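Local coordinates for 2,3,4,5-tetrahydropyridine-2,6-dicarboxylate N-succinyltransferase (Campylobacter jejuni, PDB 2RIJ), which probably catalyses the transfer of a succinyl group from succinyl-CoA to tetrahydrodipicolinate, the first step of the succinylase route to diaminopimelate and lysine, at residues N169-D175 with K198-K204; N41-Q45 with K176-L180; L155-L160 with F247-T251. All coordinates share one frame; numbering follows the deposited sequence.

Interaction 1 (N169-D175 with K198-K204); sequences NVAWSDD and KIDFVDK
A classic beta bulge interrupts the antiparallel pairing of strand 170-173 with 198-204: Asp200 and Phe201 both lie opposite Trp172. Trp172 N donates to Phe201 O, while Trp172 O receives Asp200 N at 2.7 Å. On the face carrying Val170, Trp172 and Phe201, the Phe201 ring packs against the five-membered ring of Trp172 as an offset stack, with centroids 4.0 Å apart and planes 8° from parallel. Phe201 reaches this position with CG lodged between its backbone N and carbonyl carbon (chi1 67°), and Val170 CG2 covers the opposite face of the indole. Tryptophan suits the site because it offers an N-H as well as a flat face: NE1 reaches Asp203 O at 2.9 Å, close to the ring plane. Val170 N meets that oxygen from the other face of its carbonyl plane, so two donors grip it.

Strands 170-173 and 201-203 belong to a three-stranded antiparallel sheet with the former central. Helix 180-192 packs on the other face, which carries Ala171 and Val202; the small Ala171 CB leaves room for Ile199 CG2 at 3.9 Å. Past the bulge, Ser173 OG donates to Lys198 O over 2.6 Å. Lys198 bends at its last two torsions, bringing NZ 3.0 Å from Asp174 OD1 and 2.6 Å from Asp200 OD1, and its charge probably offsets the repulsion between the neighbouring carboxylates. Asp200 OD2 takes the backbone N of Asp174. At the other end, Asp203 forms salt bridges with Arg227 of its own chain and Arg219 of the second subunit, and Asn169 ND2 binds Asp216 O of that subunit.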
ATOM      1  N   ASN A 169     -25.399 -30.728 -32.881  1.00 23.40           N
ATOM      2  CA  ASN A 169     -23.937 -30.726 -32.833  1.00 25.64           C
ATOM      3  C   ASN A 169     -23.441 -31.661 -33.927  1.00 22.46           C
ATOM      4  O   ASN A 169     -23.746 -32.852 -33.930  1.00 23.89           O
ATOM      5  CB  ASN A 169     -23.422 -31.178 -31.454  1.00 23.77           C
ATOM      6  CG  ASN A 169     -21.925 -31.030 -31.305  1.00 22.31           C
ATOM      7  OD1 ASN A 169     -21.327 -30.089 -31.853  1.00 21.88           O
ATOM      8  ND2 ASN A 169     -21.292 -31.968 -30.587  1.00 19.32           N
ATOM      9  N   VAL A 170     -22.673 -31.108 -34.850  1.00 21.53           N
ATOM     10  CA  VAL A 170     -22.203 -31.856 -36.026  1.00 21.01           C
ATOM     11  C   VAL A 170     -20.729 -31.549 -36.249  1.00 21.30           C
ATOM     12  O   VAL A 170     -20.202 -30.558 -35.733  1.00 21.66           O
ATOM     13  CB  VAL A 170     -23.034 -31.545 -37.304  1.00 23.92           C
ATOM     14  CG1 VAL A 170     -24.538 -31.954 -37.111  1.00 20.61           C
ATOM     15  CG2 VAL A 170     -22.925 -30.063 -37.703  1.00 19.42           C
ATOM     16  N   ALA A 171     -20.102 -32.412 -37.025  1.00 19.39           N
ATOM     17  CA  ALA A 171     -18.761 -32.182 -37.582  1.00 20.52           C
ATOM     18  C   ALA A 171     -18.907 -31.314 -38.814  1.00 20.51           C
ATOM     19  O   ALA A 171     -19.941 -31.359 -39.487  1.00 23.53           O
ATOM     20  CB  ALA A 171     -18.100 -33.507 -37.928  1.00 21.12           C
ATOM     21  N   TRP A 172     -17.866 -30.528 -39.102  1.00 18.59           N
ATOM     22  CA  TRP A 172     -17.874 -29.594 -40.212  1.00 18.93           C
ATOM     23  C   TRP A 172     -16.591 -29.800 -40.964  1.00 20.75           C
ATOM     24  O   TRP A 172     -15.498 -29.836 -40.372  1.00 22.23           O
ATOM     25  CB  TRP A 172     -17.991 -28.152 -39.746  1.00 19.53           C
ATOM     26  CG  TRP A 172     -19.199 -27.845 -38.979  1.00 19.20           C
ATOM     27  CD1 TRP A 172     -19.364 -27.998 -37.642  1.00 19.60           C
ATOM     28  CD2 TRP A 172     -20.414 -27.273 -39.476  1.00 18.74           C
ATOM     29  NE1 TRP A 172     -20.607 -27.578 -37.270  1.00 23.92           N
ATOM     30  CE2 TRP A 172     -21.283 -27.124 -38.368  1.00 20.18           C
ATOM     31  CE3 TRP A 172     -20.869 -26.907 -40.743  1.00 24.62           C
ATOM     32  CZ2 TRP A 172     -22.575 -26.609 -38.488  1.00 22.81           C
ATOM     33  CZ3 TRP A 172     -22.156 -26.356 -40.861  1.00 25.03           C
ATOM     34  CH2 TRP A 172     -22.998 -26.236 -39.739  1.00 24.53           C
ATOM     35  N   SER A 173     -16.746 -30.097 -42.251  1.00 21.75           N
ATOM     36  CA  SER A 173     -15.618 -30.402 -43.144  1.00 23.50           C
ATOM     37  C   SER A 173     -15.733 -29.490 -44.346  1.00 24.23           C
ATOM     38  O   SER A 173     -16.695 -29.580 -45.132  1.00 23.88           O
ATOM     39  CB  SER A 173     -15.714 -31.870 -43.583  1.00 28.00           C
ATOM     40  OG  SER A 173     -14.611 -32.232 -44.404  1.00 27.85           O
ATOM     41  N   ASP A 174     -14.794 -28.571 -44.481  1.00 26.49           N
ATOM     42  CA  ASP A 174     -14.865 -27.540 -45.519  1.00 29.35           C
ATOM     43  C   ASP A 174     -16.247 -26.870 -45.584  1.00 27.04           C
ATOM     44  O   ASP A 174     -16.851 -26.660 -46.649  1.00 29.10           O
ATOM     45  CB  ASP A 174     -14.414 -28.096 -46.861  1.00 32.13           C
ATOM     46  CG  ASP A 174     -12.925 -28.510 -46.844  1.00 38.46           C
ATOM     47  OD1 ASP A 174     -12.094 -27.908 -46.104  1.00 41.34           O
ATOM     48  OD2 ASP A 174     -12.607 -29.474 -47.541  1.00 46.76           O
ATOM     49  N   ASP A 175     -16.674 -26.514 -44.385  1.00 26.22           N
ATOM     50  CA  ASP A 175     -17.916 -25.850 -44.079  1.00 27.00           C
ATOM     51  C   ASP A 175     -19.166 -26.667 -44.389  1.00 25.76           C
ATOM     52  O   ASP A 175     -20.233 -26.110 -44.377  1.00 23.84           O
ATOM     53  CB  ASP A 175     -17.946 -24.402 -44.687  1.00 25.83           C
ATOM     54  CG  ASP A 175     -17.030 -23.376 -43.889  1.00 32.54           C
ATOM     55  OD1 ASP A 175     -16.662 -23.623 -42.677  1.00 30.35           O
ATOM     56  OD2 ASP A 175     -16.714 -22.296 -44.458  1.00 35.36           O
ATOM     57  N   LYS A 198     -11.710 -34.350 -43.691  1.00 25.79           N
ATOM     58  CA  LYS A 198     -11.012 -33.409 -42.852  1.00 27.49           C
ATOM     59  C   LYS A 198     -12.038 -32.614 -42.049  1.00 27.49           C
ATOM     60  O   LYS A 198     -12.829 -31.829 -42.620  1.00 26.50           O
ATOM     61  CB  LYS A 198     -10.159 -32.434 -43.649  1.00 27.72           C
ATOM     62  CG  LYS A 198      -9.573 -31.323 -42.735  1.00 29.73           C
ATOM     63  CD  LYS A 198      -8.613 -30.462 -43.439  1.00 33.63           C
ATOM     64  CE  LYS A 198      -9.335 -29.584 -44.482  1.00 45.44           C
ATOM     65  NZ  LYS A 198     -10.051 -28.420 -43.926  1.00 38.50           N
ATOM     66  N   ILE A 199     -11.973 -32.776 -40.734  1.00 25.46           N
ATOM     67  CA  ILE A 199     -12.931 -32.144 -39.827  1.00 26.28           C
ATOM     68  C   ILE A 199     -12.302 -30.881 -39.249  1.00 25.19           C
ATOM     69  O   ILE A 199     -11.337 -30.924 -38.494  1.00 25.35           O
ATOM     70  CB  ILE A 199     -13.414 -33.137 -38.735  1.00 26.50           C
ATOM     71  CG1 ILE A 199     -14.013 -34.412 -39.385  1.00 21.86           C
ATOM     72  CG2 ILE A 199     -14.367 -32.444 -37.734  1.00 20.81           C
ATOM     73  CD1 ILE A 199     -15.143 -34.166 -40.397  1.00 22.57           C
ATOM     74  N   ASP A 200     -12.863 -29.740 -39.617  1.00 23.26           N
ATOM     75  CA  ASP A 200     -12.347 -28.469 -39.137  1.00 20.57           C
ATOM     76  C   ASP A 200     -12.811 -28.095 -37.727  1.00 20.14           C
ATOM     77  O   ASP A 200     -12.090 -27.402 -36.998  1.00 20.62           O
ATOM     78  CB  ASP A 200     -12.703 -27.378 -40.124  1.00 23.23           C
ATOM     79  CG  ASP A 200     -12.059 -27.617 -41.471  1.00 32.32           C
ATOM     80  OD1 ASP A 200     -10.857 -27.997 -41.519  1.00 33.61           O
ATOM     81  OD2 ASP A 200     -12.787 -27.489 -42.457  1.00 27.49           O
ATOM     82  N   PHE A 201     -14.037 -28.485 -37.372  1.00 22.77           N
ATOM     83  CA  PHE A 201     -14.628 -28.194 -36.077  1.00 21.22           C
ATOM     84  C   PHE A 201     -15.885 -29.042 -35.838  1.00 20.90           C
ATOM     85  O   PHE A 201     -16.432 -29.650 -36.759  1.00 19.62           O
ATOM     86  CB  PHE A 201     -14.876 -26.692 -35.845  1.00 21.82           C
ATOM     87  CG  PHE A 201     -15.940 -26.035 -36.734  1.00 19.21           C
ATOM     88  CD1 PHE A 201     -15.664 -25.692 -38.036  1.00 20.76           C
ATOM     89  CD2 PHE A 201     -17.174 -25.728 -36.235  1.00 22.57           C
ATOM     90  CE1 PHE A 201     -16.614 -25.088 -38.845  1.00 23.55           C
ATOM     91  CE2 PHE A 201     -18.110 -25.090 -37.012  1.00 22.32           C
ATOM     92  CZ  PHE A 201     -17.839 -24.774 -38.329  1.00 20.68           C
ATOM     93  N   VAL A 202     -16.274 -29.121 -34.588  1.00 18.32           N
ATOM     94  CA  VAL A 202     -17.501 -29.841 -34.143  1.00 21.07           C
ATOM     95  C   VAL A 202     -18.284 -28.870 -33.265  1.00 21.25           C
ATOM     96  O   VAL A 202     -17.786 -28.412 -32.211  1.00 20.74           O
ATOM     97  CB  VAL A 202     -17.196 -31.170 -33.407  1.00 20.14           C
ATOM     98  CG1 VAL A 202     -18.552 -31.847 -32.817  1.00 19.60           C
ATOM     99  CG2 VAL A 202     -16.341 -32.108 -34.289  1.00 22.24           C
ATOM    100  N   ASP A 203     -19.479 -28.496 -33.734  1.00 22.53           N
ATOM    101  CA  ASP A 203     -20.290 -27.520 -33.045  1.00 23.20           C
ATOM    102  C   ASP A 203     -21.684 -27.479 -33.655  1.00 21.52           C
ATOM    103  O   ASP A 203     -21.987 -28.089 -34.714  1.00 19.23           O
ATOM    104  CB  ASP A 203     -19.661 -26.111 -33.149  1.00 23.17           C
ATOM    105  CG  ASP A 203     -20.313 -25.075 -32.213  1.00 25.84           C
ATOM    106  OD1 ASP A 203     -20.951 -25.451 -31.208  1.00 23.29           O
ATOM    107  OD2 ASP A 203     -20.219 -23.859 -32.523  1.00 22.48           O
ATOM    108  N   LYS A 204     -22.533 -26.747 -32.981  1.00 20.22           N
ATOM    109  CA  LYS A 204     -23.912 -26.492 -33.416  1.00 23.45           C
ATOM    110  C   LYS A 204     -24.077 -25.302 -34.370  1.00 24.09           C
ATOM    111  O   LYS A 204     -25.111 -25.197 -35.029  1.00 26.06           O
ATOM    112  CB  LYS A 204     -24.827 -26.272 -32.180  1.00 24.07           C
ATOM    113  CG  LYS A 204     -25.084 -27.546 -31.369  1.00 25.71           C
ATOM    114  CD  LYS A 204     -25.846 -27.265 -30.101  1.00 27.69           C
ATOM    115  CE  LYS A 204     -26.387 -28.567 -29.472  1.00 32.28           C
ATOM    116  NZ  LYS A 204     -27.309 -28.329 -28.373  1.00 47.19           N
TER
HETATM  117  O   HOH W   1     -12.271 -33.840 -46.381  1.00 34.14           O
HETATM  118  O   HOH W   2     -15.104 -26.261 -42.059  1.00 27.73           O

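Interaction 2 (N41-Q45 with K176-L180); sequences NKILQ and KPIEL
Glu179 OE2 is gripped by two backbone amides, Leu38 N and Asn39 N, and the side chain held in this way reaches past the end of Leu44 to the aliphatic part of Lys42. Its methylene CG is 4.1 Å from Leu44 CD1, and its other oxygen, OE1, lies 3.6 Å from Lys42 CD. Lys42 thus meets the acid through the aliphatic part of its chain; its ammonium group is farther away, with NZ 5.1 Å from Glu179 OE1, so any attraction between the charges acts at a distance. A long side chain suits position 179, because its apolar shaft can lie on leucine while its carboxylate goes on to the loop amides.

The apolar centre is formed by Leu44 and Pro177. Leu44 CB sits 3.7 Å from Pro177 CG, and CD1 extends along the proline toward Glu179. The compact, apolar proline ring lets its CB and CG both lie against Leu44 CB. The Gln45 and Pro177 side chains cross at about a right angle, with Gln45 NE2 3.9 Å from Pro177 CD. With CG anti to the backbone N (chi1 -172°) and an extended chain, the Gln45 amide reaches past the proline to polar partners: NE2 donates to Asp34 OD2, and OE1 is bonded to His211 NE2. Leu44 and Gln45 can both turn to Pro177 because they form a classic beta bulge opposite Asp34, which breaks the usual alternation of sides.

No hydrogen bond links the two strands, whose axes pass 7.3 Å apart. Strand 43-48 belongs to the antiparallel sheet containing strand 27-35, whereas 176-178 is an edge strand of the small sheet with 170-173, and Glu179 is the N-cap residue of helix 180-192.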
ATOM      1  N   ASN A  41     -34.200 -36.314 -42.361  1.00 37.47           N
ATOM      2  CA  ASN A  41     -35.111 -35.267 -41.893  1.00 40.37           C
ATOM      3  C   ASN A  41     -34.476 -34.249 -40.950  1.00 38.45           C
ATOM      4  O   ASN A  41     -35.123 -33.282 -40.545  1.00 39.74           O
ATOM      5  CB  ASN A  41     -36.299 -35.912 -41.197  1.00 42.36           C
ATOM      6  CG  ASN A  41     -37.052 -36.846 -42.117  1.00 51.32           C
ATOM      7  OD1 ASN A  41     -37.465 -36.458 -43.217  1.00 62.74           O
ATOM      8  ND2 ASN A  41     -37.216 -38.093 -41.684  1.00 62.73           N
ATOM      9  N   LYS A  42     -33.235 -34.493 -40.558  1.00 33.70           N
ATOM     10  CA  LYS A  42     -32.505 -33.586 -39.680  1.00 36.03           C
ATOM     11  C   LYS A  42     -31.919 -32.500 -40.557  1.00 29.79           C
ATOM     12  O   LYS A  42     -31.207 -32.806 -41.495  1.00 29.28           O
ATOM     13  CB  LYS A  42     -31.413 -34.372 -38.966  1.00 35.18           C
ATOM     14  CG  LYS A  42     -30.950 -33.792 -37.670  1.00 45.90           C
ATOM     15  CD  LYS A  42     -29.928 -34.727 -37.009  1.00 47.14           C
ATOM     16  CE  LYS A  42     -30.613 -35.881 -36.268  1.00 61.38           C
ATOM     17  NZ  LYS A  42     -31.302 -35.420 -35.010  1.00 66.49           N
ATOM     18  N   ILE A  43     -32.280 -31.245 -40.301  1.00 30.08           N
ATOM     19  CA  ILE A  43     -31.707 -30.103 -41.021  1.00 28.10           C
ATOM     20  C   ILE A  43     -30.461 -29.670 -40.226  1.00 27.08           C
ATOM     21  O   ILE A  43     -30.559 -29.237 -39.066  1.00 28.74           O
ATOM     22  CB  ILE A  43     -32.703 -28.925 -41.153  1.00 27.04           C
ATOM     23  CG1 ILE A  43     -34.054 -29.389 -41.765  1.00 29.04           C
ATOM     24  CG2 ILE A  43     -32.072 -27.765 -41.920  1.00 23.52           C
ATOM     25  CD1 ILE A  43     -33.954 -30.255 -42.974  1.00 25.34           C
ATOM     26  N   LEU A  44     -29.296 -29.853 -40.846  1.00 24.16           N
ATOM     27  CA  LEU A  44     -28.022 -29.495 -40.279  1.00 24.26           C
ATOM     28  C   LEU A  44     -27.550 -28.071 -40.553  1.00 24.17           C
ATOM     29  O   LEU A  44     -26.706 -27.578 -39.805  1.00 23.74           O
ATOM     30  CB  LEU A  44     -26.937 -30.456 -40.749  1.00 23.70           C
ATOM     31  CG  LEU A  44     -27.286 -31.939 -40.666  1.00 27.92           C
ATOM     32  CD1 LEU A  44     -26.050 -32.683 -41.077  1.00 23.96           C
ATOM     33  CD2 LEU A  44     -27.718 -32.301 -39.266  1.00 24.10           C
ATOM     34  N   GLN A  45     -28.070 -27.441 -41.602  1.00 23.78           N
ATOM     35  CA  GLN A  45     -27.718 -26.085 -41.973  1.00 22.37           C
ATOM     36  C   GLN A  45     -28.701 -25.572 -43.022  1.00 24.15           C
ATOM     37  O   GLN A  45     -29.246 -26.347 -43.821  1.00 25.52           O
ATOM     38  CB  GLN A  45     -26.293 -26.023 -42.562  1.00 22.06           C
ATOM     39  CG  GLN A  45     -25.805 -24.609 -42.779  1.00 18.55           C
ATOM     40  CD  GLN A  45     -24.353 -24.508 -43.200  1.00 19.94           C
ATOM     41  OE1 GLN A  45     -23.590 -23.685 -42.652  1.00 22.61           O
ATOM     42  NE2 GLN A  45     -23.956 -25.320 -44.187  1.00 21.37           N
ATOM     43  N   LYS A 176     -19.034 -27.973 -44.609  1.00 24.82           N
ATOM     44  CA  LYS A 176     -20.169 -28.875 -44.815  1.00 26.13           C
ATOM     45  C   LYS A 176     -20.417 -29.709 -43.551  1.00 22.53           C
ATOM     46  O   LYS A 176     -19.475 -30.333 -43.052  1.00 24.56           O
ATOM     47  CB  LYS A 176     -19.874 -29.857 -45.966  1.00 29.23           C
ATOM     48  CG  LYS A 176     -19.420 -29.223 -47.260  1.00 34.47           C
ATOM     49  CD  LYS A 176     -20.438 -28.278 -47.733  1.00 34.51           C
ATOM     50  CE  LYS A 176     -20.366 -28.040 -49.239  1.00 42.12           C
ATOM     51  NZ  LYS A 176     -21.497 -27.105 -49.560  1.00 43.39           N
ATOM     52  N   PRO A 177     -21.668 -29.740 -43.051  1.00 22.42           N
ATOM     53  CA  PRO A 177     -21.975 -30.498 -41.854  1.00 22.97           C
ATOM     54  C   PRO A 177     -22.080 -32.012 -42.112  1.00 24.49           C
ATOM     55  O   PRO A 177     -22.626 -32.462 -43.135  1.00 22.91           O
ATOM     56  CB  PRO A 177     -23.302 -29.884 -41.373  1.00 26.82           C
ATOM     57  CG  PRO A 177     -23.984 -29.417 -42.672  1.00 23.29           C
ATOM     58  CD  PRO A 177     -22.839 -29.014 -43.574  1.00 23.59           C
ATOM     59  N   ILE A 178     -21.556 -32.787 -41.173  1.00 24.40           N
ATOM     60  CA  ILE A 178     -21.622 -34.241 -41.191  1.00 22.89           C
ATOM     61  C   ILE A 178     -22.050 -34.712 -39.809  1.00 22.99           C
ATOM     62  O   ILE A 178     -21.454 -34.334 -38.809  1.00 22.92           O
ATOM     63  CB  ILE A 178     -20.248 -34.850 -41.510  1.00 23.25           C
ATOM     64  CG1 ILE A 178     -19.686 -34.230 -42.795  1.00 23.17           C
ATOM     65  CG2 ILE A 178     -20.328 -36.427 -41.535  1.00 20.15           C
ATOM     66  CD1 ILE A 178     -18.270 -34.667 -43.133  1.00 26.27           C
ATOM     67  N   GLU A 179     -23.085 -35.533 -39.754  1.00 19.69           N
ATOM     68  CA  GLU A 179     -23.526 -36.138 -38.498  1.00 24.10           C
ATOM     69  C   GLU A 179     -22.411 -36.950 -37.884  1.00 21.88           C
ATOM     70  O   GLU A 179     -21.751 -37.707 -38.575  1.00 24.57           O
ATOM     71  CB  GLU A 179     -24.728 -37.056 -38.726  1.00 24.04           C
ATOM     72  CG  GLU A 179     -25.942 -36.383 -39.298  1.00 24.03           C
ATOM     73  CD  GLU A 179     -27.172 -37.290 -39.236  1.00 31.59           C
ATOM     74  OE1 GLU A 179     -27.767 -37.403 -38.140  1.00 40.64           O
ATOM     75  OE2 GLU A 179     -27.523 -37.892 -40.281  1.00 31.67           O
ATOM     76  N   LEU A 180     -22.176 -36.768 -36.586  1.00 22.48           N
ATOM     77  CA  LEU A 180     -21.139 -37.501 -35.877  1.00 24.94           C
ATOM     78  C   LEU A 180     -21.399 -39.021 -35.988  1.00 24.71           C
ATOM     79  O   LEU A 180     -20.468 -39.802 -36.138  1.00 22.90           O
ATOM     80  CB  LEU A 180     -21.038 -37.040 -34.398  1.00 25.09           C
ATOM     81  CG  LEU A 180     -20.535 -35.575 -34.236  1.00 21.77           C
ATOM     82  CD1 LEU A 180     -20.744 -35.067 -32.816  1.00 20.29           C
ATOM     83  CD2 LEU A 180     -19.083 -35.448 -34.657  1.00 19.47           C
TER

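Interaction 3 (L155-L160 with F247-T251); sequences LRSINL and FNAGT
Asn248 OD1 accepts the backbone N of Arg156 at 2.9 Å, and water 4 donates to the same oxygen while accepting from Ile158 N. The amide reaches across to the loop because CG stands anti to the backbone N (chi1 -162°), and its ND2 donates to water 3. Asn248 has a left-handed backbone conformation, which asparagine tolerates well.

The forked end of Leu155 lies along the backbone after Asn248. Its CG stands opposite the carbonyl carbon (chi1 -76°), which turns both methyls to that backbone: CD2 lies 3.4 Å from Ala249 N and CD1 3.6 Å from Gly250 N. Gly250 suits its place because at its backbone angles a CB would be jammed against the carbonyl O of Ala249. Leu160 contributes CD1, which meets the Phe247 ring at its edge, 3.8 Å from CD2, and also rests on Asn248 CB. The Phe247 ring is itself stacked with Phe205.

Strand 250-251 begins one parallel sheet of the left-handed beta-helix built by the hexapeptide repeats, next to strand 266-267, which also carries Ile266 against Leu155. Segment 155-160 lies in the loop between helix 138-149 and helix 163-166, and Leu148 of the former packs on both Leu160 and Asn248.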
ATOM      1  N   LEU A 155     -28.068  -5.655 -33.408  1.00 23.00           N
ATOM      2  CA  LEU A 155     -27.633  -6.591 -32.366  1.00 23.91           C
ATOM      3  C   LEU A 155     -28.597  -6.528 -31.182  1.00 25.14           C
ATOM      4  O   LEU A 155     -29.126  -5.451 -30.850  1.00 24.55           O
ATOM      5  CB  LEU A 155     -26.228  -6.239 -31.924  1.00 27.89           C
ATOM      6  CG  LEU A 155     -25.113  -6.638 -32.882  1.00 24.23           C
ATOM      7  CD1 LEU A 155     -23.771  -5.935 -32.576  1.00 25.04           C
ATOM      8  CD2 LEU A 155     -24.990  -8.178 -32.785  1.00 24.71           C
ATOM      9  N   ARG A 156     -28.873  -7.691 -30.617  1.00 23.57           N
ATOM     10  CA  ARG A 156     -29.795  -7.895 -29.475  1.00 24.25           C
ATOM     11  C   ARG A 156     -31.295  -7.691 -29.720  1.00 28.50           C
ATOM     12  O   ARG A 156     -32.109  -7.953 -28.820  1.00 30.01           O
ATOM     13  CB  ARG A 156     -29.405  -7.014 -28.289  1.00 27.24           C
ATOM     14  CG  ARG A 156     -27.991  -7.094 -27.831  1.00 28.66           C
ATOM     15  CD  ARG A 156     -27.861  -6.040 -26.696  1.00 28.88           C
ATOM     16  NE  ARG A 156     -26.524  -5.895 -26.243  1.00 33.42           N
ATOM     17  CZ  ARG A 156     -26.060  -4.790 -25.682  1.00 29.95           C
ATOM     18  NH1 ARG A 156     -26.824  -3.724 -25.506  1.00 29.26           N
ATOM     19  NH2 ARG A 156     -24.816  -4.750 -25.291  1.00 28.06           N
ATOM     20  N   SER A 157     -31.668  -7.319 -30.927  1.00 23.72           N
ATOM     21  CA  SER A 157     -33.009  -6.856 -31.206  1.00 26.43           C
ATOM     22  C   SER A 157     -33.967  -8.001 -31.532  1.00 27.54           C
ATOM     23  O   SER A 157     -35.161  -7.763 -31.623  1.00 26.11           O
ATOM     24  CB  SER A 157     -32.959  -5.825 -32.325  1.00 23.93           C
ATOM     25  OG  SER A 157     -32.777  -6.450 -33.571  1.00 21.70           O
ATOM     26  N   ILE A 158     -33.474  -9.235 -31.701  1.00 25.19           N
ATOM     27  CA  ILE A 158     -34.362 -10.346 -32.046  1.00 26.81           C
ATOM     28  C   ILE A 158     -34.202 -11.548 -31.140  1.00 26.21           C
ATOM     29  O   ILE A 158     -33.168 -11.743 -30.512  1.00 28.11           O
ATOM     30  CB  ILE A 158     -34.248 -10.776 -33.559  1.00 26.26           C
ATOM     31  CG1 ILE A 158     -32.836 -11.247 -33.909  1.00 27.75           C
ATOM     32  CG2 ILE A 158     -34.747  -9.666 -34.515  1.00 24.01           C
ATOM     33  CD1 ILE A 158     -32.782 -11.901 -35.284  1.00 27.72           C
ATOM     34  N   ASN A 159     -35.251 -12.354 -31.075  1.00 27.82           N
ATOM     35  CA  ASN A 159     -35.339 -13.466 -30.125  1.00 24.97           C
ATOM     36  C   ASN A 159     -34.656 -14.710 -30.665  1.00 23.82           C
ATOM     37  O   ASN A 159     -35.062 -15.270 -31.674  1.00 27.65           O
ATOM     38  CB  ASN A 159     -36.817 -13.722 -29.778  1.00 25.33           C
ATOM     39  CG  ASN A 159     -36.994 -14.635 -28.594  1.00 28.38           C
ATOM     40  OD1 ASN A 159     -36.208 -15.523 -28.395  1.00 29.58           O
ATOM     41  ND2 ASN A 159     -38.086 -14.446 -27.824  1.00 25.36           N
ATOM     42  N   LEU A 160     -33.625 -15.144 -29.971  1.00 26.74           N
ATOM     43  CA  LEU A 160     -32.845 -16.320 -30.320  1.00 27.98           C
ATOM     44  C   LEU A 160     -32.969 -17.429 -29.265  1.00 29.22           C
ATOM     45  O   LEU A 160     -32.198 -18.398 -29.273  1.00 27.21           O
ATOM     46  CB  LEU A 160     -31.372 -15.945 -30.437  1.00 31.91           C
ATOM     47  CG  LEU A 160     -30.962 -14.865 -31.439  1.00 31.01           C
ATOM     48  CD1 LEU A 160     -29.420 -14.647 -31.339  1.00 30.74           C
ATOM     49  CD2 LEU A 160     -31.359 -15.348 -32.821  1.00 30.40           C
ATOM     50  N   PHE A 247     -21.881 -15.098 -31.613  1.00 23.24           N
ATOM     51  CA  PHE A 247     -23.164 -14.720 -32.190  1.00 24.19           C
ATOM     52  C   PHE A 247     -23.861 -13.683 -31.322  1.00 21.59           C
ATOM     53  O   PHE A 247     -23.616 -13.611 -30.085  1.00 21.28           O
ATOM     54  CB  PHE A 247     -24.054 -15.949 -32.420  1.00 25.14           C
ATOM     55  CG  PHE A 247     -24.681 -16.477 -31.202  1.00 23.80           C
ATOM     56  CD1 PHE A 247     -24.054 -17.434 -30.466  1.00 27.46           C
ATOM     57  CD2 PHE A 247     -25.931 -16.036 -30.806  1.00 31.68           C
ATOM     58  CE1 PHE A 247     -24.648 -17.956 -29.336  1.00 30.93           C
ATOM     59  CE2 PHE A 247     -26.542 -16.568 -29.688  1.00 35.32           C
ATOM     60  CZ  PHE A 247     -25.891 -17.505 -28.948  1.00 31.74           C
ATOM     61  N   ASN A 248     -24.687 -12.854 -31.975  1.00 23.27           N
ATOM     62  CA  ASN A 248     -25.374 -11.719 -31.331  1.00 23.79           C
ATOM     63  C   ASN A 248     -24.361 -10.809 -30.568  1.00 25.47           C
ATOM     64  O   ASN A 248     -24.648 -10.305 -29.479  1.00 23.05           O
ATOM     65  CB  ASN A 248     -26.448 -12.271 -30.377  1.00 24.64           C
ATOM     66  CG  ASN A 248     -27.478 -11.259 -29.998  1.00 27.32           C
ATOM     67  OD1 ASN A 248     -27.892 -10.406 -30.805  1.00 23.23           O
ATOM     68  ND2 ASN A 248     -27.915 -11.339 -28.739  1.00 25.29           N
ATOM     69  N   ALA A 249     -23.192 -10.611 -31.181  1.00 22.38           N
ATOM     70  CA  ALA A 249     -22.144  -9.738 -30.691  1.00 21.12           C
ATOM     71  C   ALA A 249     -21.519  -9.035 -31.871  1.00 21.66           C
ATOM     72  O   ALA A 249     -21.582  -9.522 -33.000  1.00 20.81           O
ATOM     73  CB  ALA A 249     -21.026 -10.543 -29.928  1.00 17.33           C
ATOM     74  N   GLY A 250     -20.893  -7.902 -31.606  1.00 21.83           N
ATOM     75  CA  GLY A 250     -20.056  -7.248 -32.594  1.00 22.38           C
ATOM     76  C   GLY A 250     -19.862  -5.765 -32.393  1.00 22.63           C
ATOM     77  O   GLY A 250     -19.748  -5.278 -31.260  1.00 21.11           O
ATOM     78  N   THR A 251     -19.825  -5.061 -33.522  1.00 21.68           N
ATOM     79  CA  THR A 251     -19.369  -3.697 -33.592  1.00 19.96           C
ATOM     80  C   THR A 251     -20.457  -2.878 -34.275  1.00 20.80           C
ATOM     81  O   THR A 251     -21.121  -3.358 -35.192  1.00 22.70           O
ATOM     82  CB  THR A 251     -18.033  -3.545 -34.370  1.00 17.07           C
ATOM     83  OG1 THR A 251     -18.184  -3.956 -35.738  1.00 20.38           O
ATOM     84  CG2 THR A 251     -16.918  -4.396 -33.697  1.00 21.83           C
TER
HETATM   85  O   HOH W   3     -30.168 -10.245 -27.102  1.00 42.87           O
HETATM   86  O   HOH W   4     -30.726 -10.433 -31.140  1.00 23.28           O

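In the fold
Interactions 1 and 2 adjoin, their centres 10 Å apart: strands 170-173 and 176-178 are neighbours in one sheet, where Ala171 O and Ile178 N are 2.7 Å apart, a probable hydrogen bond. The indole of interaction 1 also packs on interaction 2, with Trp172 CZ3 3.5 Å from Gln45 OE1. Interaction 3 stands apart, its centre 23 Å from that of interaction 1 and 24 Å from that of interaction 2. It lies closer to the predicted active site: the side chain of Ala249 is about 9 Å from that of Arg260, predicted to bind succinyl-CoA, and that of Thr251 about 11 Å from that of Glu258, the predicted acyl-anhydride residue.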